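Local coordinates for uncharacterized lipoprotein yjhA (Bacillus subtilis, PDB 3CFU) that is of unknown function but, as a predicted lipoprotein with a DUF4352 domain, is probably tethered to the cell membrane, at residues E56-F67 / L93-G101. Residues are numbered along the deposited sequence; the frame is centred on the assembly and turned at random.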
ATOM      1  N   GLU A  56       7.999  -8.089   3.612  1.00 36.02           N
ATOM      2  CA  GLU A  56       9.007  -8.898   4.266  1.00 35.22           C
ATOM      3  C   GLU A  56      10.378  -8.553   3.715  1.00 36.12           C
ATOM      4  O   GLU A  56      10.637  -8.698   2.512  1.00 38.58           O
ATOM      5  CB  GLU A  56       8.735 -10.387   4.051  1.00 35.98           C
ATOM      6  CG  GLU A  56       9.864 -11.312   4.503  1.00 34.80           C
ATOM      7  CD  GLU A  56       9.511 -12.785   4.297  1.00 51.27           C
ATOM      8  OE1 GLU A  56       8.324 -13.067   4.011  1.00 55.03           O
ATOM      9  OE2 GLU A  56      10.404 -13.655   4.423  1.00 43.47           O
ATOM     10  N   ASN A  57      11.256  -8.090   4.596  1.00 32.44           N
ATOM     11  CA  ASN A  57      12.605  -7.743   4.189  1.00 32.71           C
ATOM     12  C   ASN A  57      13.428  -9.023   4.085  1.00 32.86           C
ATOM     13  O   ASN A  57      13.593  -9.742   5.068  1.00 34.61           O
ATOM     14  CB  ASN A  57      13.236  -6.782   5.200  1.00 29.41           C
ATOM     15  CG  ASN A  57      14.573  -6.271   4.740  1.00 25.66           C
ATOM     16  OD1 ASN A  57      15.190  -5.418   5.382  1.00 40.80           O
ATOM     17  ND2 ASN A  57      15.040  -6.799   3.615  1.00 31.33           N
ATOM     18  N   ILE A  58      13.924  -9.298   2.880  1.00 35.96           N
ATOM     19  CA  ILE A  58      14.730 -10.484   2.592  1.00 30.40           C
ATOM     20  C   ILE A  58      16.120 -10.069   2.131  1.00 30.65           C
ATOM     21  O   ILE A  58      16.860 -10.850   1.539  1.00 31.15           O
ATOM     22  CB  ILE A  58      14.075 -11.369   1.496  1.00 33.01           C
ATOM     23  CG1 ILE A  58      13.789 -10.534   0.247  1.00 32.20           C
ATOM     24  CG2 ILE A  58      12.773 -11.989   2.021  1.00 22.19           C
ATOM     25  CD1 ILE A  58      13.282 -11.365  -0.910  1.00 33.62           C
ATOM     26  N   GLY A  59      16.459  -8.813   2.385  1.00 31.70           N
ATOM     27  CA  GLY A  59      17.775  -8.323   2.029  1.00 29.37           C
ATOM     28  C   GLY A  59      18.577  -8.125   3.311  1.00 29.50           C
ATOM     29  O   GLY A  59      18.048  -8.298   4.412  1.00 28.84           O
ATOM     30  N   GLU A  60      19.851  -7.771   3.172  1.00 31.40           N
ATOM     31  CA  GLU A  60      20.718  -7.544   4.326  1.00 37.43           C
ATOM     32  C   GLU A  60      20.480  -6.177   4.970  1.00 37.30           C
ATOM     33  O   GLU A  60      20.426  -6.065   6.196  1.00 41.39           O
ATOM     34  CB  GLU A  60      22.195  -7.640   3.928  1.00 37.25           C
ATOM     35  CG  GLU A  60      23.134  -7.320   5.091  1.00 39.98           C
ATOM     36  CD  GLU A  60      24.606  -7.330   4.705  1.00 48.98           C
ATOM     37  OE1 GLU A  60      24.916  -7.270   3.491  1.00 52.23           O
ATOM     38  OE2 GLU A  60      25.455  -7.383   5.625  1.00 54.12           O
ATOM     39  N   ASP A  61      20.355  -5.139   4.147  1.00 38.86           N
ATOM     40  CA  ASP A  61      20.130  -3.787   4.657  1.00 38.98           C
ATOM     41  C   ASP A  61      18.766  -3.587   5.288  1.00 34.78           C
ATOM     42  O   ASP A  61      17.784  -4.204   4.881  1.00 36.76           O
ATOM     43  CB  ASP A  61      20.244  -2.745   3.547  1.00 40.57           C
ATOM     44  CG  ASP A  61      21.544  -2.816   2.808  1.00 48.75           C
ATOM     45  OD1 ASP A  61      22.590  -2.978   3.465  1.00 54.61           O
ATOM     46  OD2 ASP A  61      21.514  -2.694   1.570  1.00 63.81           O
ATOM     47  N   SER A  62      18.707  -2.696   6.271  1.00 33.25           N
ATOM     48  CA  SER A  62      17.445  -2.390   6.917  1.00 29.00           C
ATOM     49  C   SER A  62      16.628  -1.609   5.891  1.00 29.92           C
ATOM     50  O   SER A  62      17.184  -0.983   4.988  1.00 29.09           O
ATOM     51  CB  SER A  62      17.668  -1.534   8.161  1.00 30.71           C
ATOM     52  OG  SER A  62      16.446  -1.333   8.852  1.00 31.65           O
ATOM     53  N   ILE A  63      15.311  -1.661   6.036  1.00 30.10           N
ATOM     54  CA  ILE A  63      14.411  -0.973   5.134  1.00 29.68           C
ATOM     55  C   ILE A  63      13.546   0.013   5.913  1.00 32.08           C
ATOM     56  O   ILE A  63      12.977  -0.334   6.954  1.00 31.11           O
ATOM     57  CB  ILE A  63      13.469  -1.976   4.393  1.00 31.50           C
ATOM     58  CG1 ILE A  63      14.253  -2.741   3.312  1.00 29.04           C
ATOM     59  CG2 ILE A  63      12.255  -1.219   3.788  1.00 27.36           C
ATOM     60  CD1 ILE A  63      13.421  -3.821   2.567  1.00 16.71           C
ATOM     61  N   SER A  64      13.483   1.246   5.414  1.00 32.28           N
ATOM     62  CA  SER A  64      12.655   2.296   6.000  1.00 33.77           C
ATOM     63  C   SER A  64      11.462   2.378   5.054  1.00 33.98           C
ATOM     64  O   SER A  64      11.491   3.124   4.064  1.00 37.71           O
ATOM     65  CB  SER A  64      13.396   3.635   6.018  1.00 30.27           C
ATOM     66  OG  SER A  64      14.517   3.589   6.878  1.00 31.19           O
ATOM     67  N   TYR A  65      10.432   1.591   5.354  1.00 32.46           N
ATOM     68  CA  TYR A  65       9.223   1.531   4.535  1.00 31.87           C
ATOM     69  C   TYR A  65       8.400   2.790   4.694  1.00 32.35           C
ATOM     70  O   TYR A  65       8.408   3.409   5.754  1.00 28.95           O
ATOM     71  CB  TYR A  65       8.397   0.282   4.885  1.00 30.56           C
ATOM     72  CG  TYR A  65       7.766   0.273   6.260  1.00 30.68           C
ATOM     73  CD1 TYR A  65       6.494   0.814   6.467  1.00 34.50           C
ATOM     74  CD2 TYR A  65       8.428  -0.296   7.351  1.00 30.75           C
ATOM     75  CE1 TYR A  65       5.883   0.766   7.724  1.00 35.06           C
ATOM     76  CE2 TYR A  65       7.834  -0.348   8.610  1.00 26.90           C
ATOM     77  CZ  TYR A  65       6.562   0.190   8.798  1.00 35.89           C
ATOM     78  OH  TYR A  65       5.966   0.143  10.045  1.00 40.00           O
ATOM     79  N   ASN A  66       7.675   3.157   3.641  1.00 33.22           N
ATOM     80  CA  ASN A  66       6.902   4.388   3.660  1.00 30.19           C
ATOM     81  C   ASN A  66       5.645   4.317   2.789  1.00 29.98           C
ATOM     82  O   ASN A  66       5.644   3.674   1.744  1.00 28.42           O
ATOM     83  CB  ASN A  66       7.826   5.500   3.171  1.00 28.37           C
ATOM     84  CG  ASN A  66       7.377   6.867   3.584  1.00 25.87           C
ATOM     85  OD1 ASN A  66       6.391   7.396   3.068  1.00 26.98           O
ATOM     86  ND2 ASN A  66       8.110   7.467   4.518  1.00 20.28           N
ATOM     87  N   PHE A  67       4.585   5.003   3.211  1.00 32.70           N
ATOM     88  CA  PHE A  67       3.333   4.995   2.461  1.00 30.49           C
ATOM     89  C   PHE A  67       3.473   5.496   1.021  1.00 30.20           C
ATOM     90  O   PHE A  67       2.725   5.059   0.148  1.00 31.91           O
ATOM     91  CB  PHE A  67       2.244   5.790   3.215  1.00 31.74           C
ATOM     92  CG  PHE A  67       2.346   7.287   3.072  1.00 27.95           C
ATOM     93  CD1 PHE A  67       1.651   7.947   2.063  1.00 32.22           C
ATOM     94  CD2 PHE A  67       3.133   8.038   3.945  1.00 27.08           C
ATOM     95  CE1 PHE A  67       1.734   9.342   1.921  1.00 29.12           C
ATOM     96  CE2 PHE A  67       3.227   9.432   3.814  1.00 23.20           C
ATOM     97  CZ  PHE A  67       2.525  10.084   2.798  1.00 29.67           C
ATOM     98  N   LEU A  93      -0.752   1.929   7.681  1.00 49.40           N
ATOM     99  CA  LEU A  93       0.628   1.846   7.205  1.00 50.42           C
ATOM    100  C   LEU A  93       1.182   3.250   6.964  1.00 49.93           C
ATOM    101  O   LEU A  93       0.701   3.973   6.093  1.00 53.71           O
ATOM    102  CB  LEU A  93       0.689   1.033   5.906  1.00 49.99           C
ATOM    103  CG  LEU A  93       2.065   0.686   5.327  1.00 47.05           C
ATOM    104  CD1 LEU A  93       1.888  -0.299   4.182  1.00 45.65           C
ATOM    105  CD2 LEU A  93       2.771   1.939   4.840  1.00 45.89           C
HETATM  106  N   MSE A  94       2.206   3.631   7.716  1.00 47.40           N
HETATM  107  CA  MSE A  94       2.766   4.962   7.556  1.00 46.74           C
HETATM  108  C   MSE A  94       4.238   4.937   7.162  1.00 43.23           C
HETATM  109  O   MSE A  94       4.598   5.300   6.039  1.00 42.42           O
HETATM  110  CB  MSE A  94       2.580   5.734   8.860  1.00 48.85           C
HETATM  111  CG  MSE A  94       2.085   7.140   8.677  1.00 62.01           C
HETATM  112 SE   MSE A  94       0.389   7.242   7.710  1.00 98.38          SE
HETATM  113  CE  MSE A  94      -0.787   7.315   9.241  1.00 88.51           C
ATOM    114  N   GLY A  95       5.078   4.512   8.099  1.00 40.50           N
ATOM    115  CA  GLY A  95       6.504   4.429   7.862  1.00 38.03           C
ATOM    116  C   GLY A  95       7.162   3.789   9.066  1.00 37.82           C
ATOM    117  O   GLY A  95       6.542   3.680  10.122  1.00 38.80           O
ATOM    118  N   GLY A  96       8.408   3.357   8.912  1.00 39.74           N
ATOM    119  CA  GLY A  96       9.125   2.748  10.013  1.00 38.12           C
ATOM    120  C   GLY A  96      10.302   1.945   9.495  1.00 37.74           C
ATOM    121  O   GLY A  96      10.578   1.955   8.295  1.00 38.79           O
ATOM    122  N   THR A  97      11.007   1.258  10.392  1.00 38.26           N
ATOM    123  CA  THR A  97      12.134   0.453   9.970  1.00 40.91           C
ATOM    124  C   THR A  97      11.729  -1.023  10.021  1.00 39.56           C
ATOM    125  O   THR A  97      10.953  -1.449  10.878  1.00 35.91           O
ATOM    126  CB  THR A  97      13.413   0.737  10.838  1.00 42.87           C
ATOM    127  OG1 THR A  97      13.504  -0.194  11.923  1.00 48.04           O
ATOM    128  CG2 THR A  97      13.370   2.159  11.401  1.00 42.87           C
ATOM    129  N   LEU A  98      12.240  -1.774   9.050  1.00 40.36           N
ATOM    130  CA  LEU A  98      11.986  -3.202   8.891  1.00 39.37           C
ATOM    131  C   LEU A  98      13.361  -3.828   8.698  1.00 41.04           C
ATOM    132  O   LEU A  98      13.913  -3.835   7.596  1.00 36.04           O
ATOM    133  CB  LEU A  98      11.110  -3.438   7.653  1.00 41.04           C
ATOM    134  CG  LEU A  98      10.582  -4.854   7.384  1.00 44.86           C
ATOM    135  CD1 LEU A  98       9.723  -5.326   8.561  1.00 42.20           C
ATOM    136  CD2 LEU A  98       9.767  -4.865   6.097  1.00 37.32           C
ATOM    137  N   VAL A  99      13.929  -4.333   9.785  1.00 41.71           N
ATOM    138  CA  VAL A  99      15.247  -4.938   9.722  1.00 42.48           C
ATOM    139  C   VAL A  99      15.202  -6.250   8.953  1.00 41.42           C
ATOM    140  O   VAL A  99      14.148  -6.869   8.820  1.00 40.54           O
ATOM    141  CB  VAL A  99      15.802  -5.136  11.143  1.00 46.81           C
ATOM    142  CG1 VAL A  99      17.176  -5.810  11.097  1.00 47.77           C
ATOM    143  CG2 VAL A  99      15.908  -3.774  11.824  1.00 43.90           C
ATOM    144  N   SER A 100      16.354  -6.657   8.432  1.00 42.05           N
ATOM    145  CA  SER A 100      16.470  -7.883   7.646  1.00 44.02           C
ATOM    146  C   SER A 100      15.754  -9.074   8.257  1.00 44.46           C
ATOM    147  O   SER A 100      15.876  -9.333   9.447  1.00 47.00           O
ATOM    148  CB  SER A 100      17.938  -8.234   7.450  1.00 45.98           C
ATOM    149  OG  SER A 100      18.065  -9.517   6.886  1.00 53.12           O
ATOM    150  N   GLY A 101      15.003  -9.794   7.428  1.00 43.54           N
ATOM    151  CA  GLY A 101      14.277 -10.959   7.896  1.00 40.81           C
ATOM    152  C   GLY A 101      12.925 -10.688   8.528  1.00 44.59           C
ATOM    153  O   GLY A 101      12.140 -11.615   8.727  1.00 43.58           O
TER
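The ring of Y65 lies flat across the backbone of G95 and G96, with G96 N over the ring centre and G96 CA in a CH-pi contact 4.0 Å from the centroid. A first torsion of 68°, which sets CG between the backbone N and the carbonyl carbon, folds the ring over the neighbouring strand. There L93 CD2 lies at the ring edge, 4.2 Å from Y65 CD1, and L98 CB approaches Y65 CD2 obliquely. G96 has no CB to obstruct the ring; one would collide with Y65 OH. A serine in place of Y65 would probably leave the two glycines without their aromatic cover and open a gap between L93 and L98. I63 continues this packed face, its CB 4.3 Å from L98 CB, while Y65 and L98 both reach M55 and V104 of the main sheet. Between the strands, I63 and L98 exchange two backbone hydrogen bonds, the shorter running from L98 N to I63 O at 2.6 Å; Y65 and G96 form the next such pair, in which the hydrogen bond from Y65 N is weak. The other face is looser: the side chains of S64, N66 and the exposed T97 meet little of the partner strand. Beyond one end, the selenium of selenomethionine M94 stands obliquely 5.4 Å from the F67 ring centroid, a Met-aromatic contact. Beyond the other, S100 OG gives a hydrogen bond to G59 O at 2.8 Å, and G101 N donates one to N57 O. The arrangement is a two-stranded antiparallel sheet, 63-66 with 95-98, packed by one face against strands 47-57 and 103-112 of the four-stranded antiparallel sheet in this DUF4352 domain.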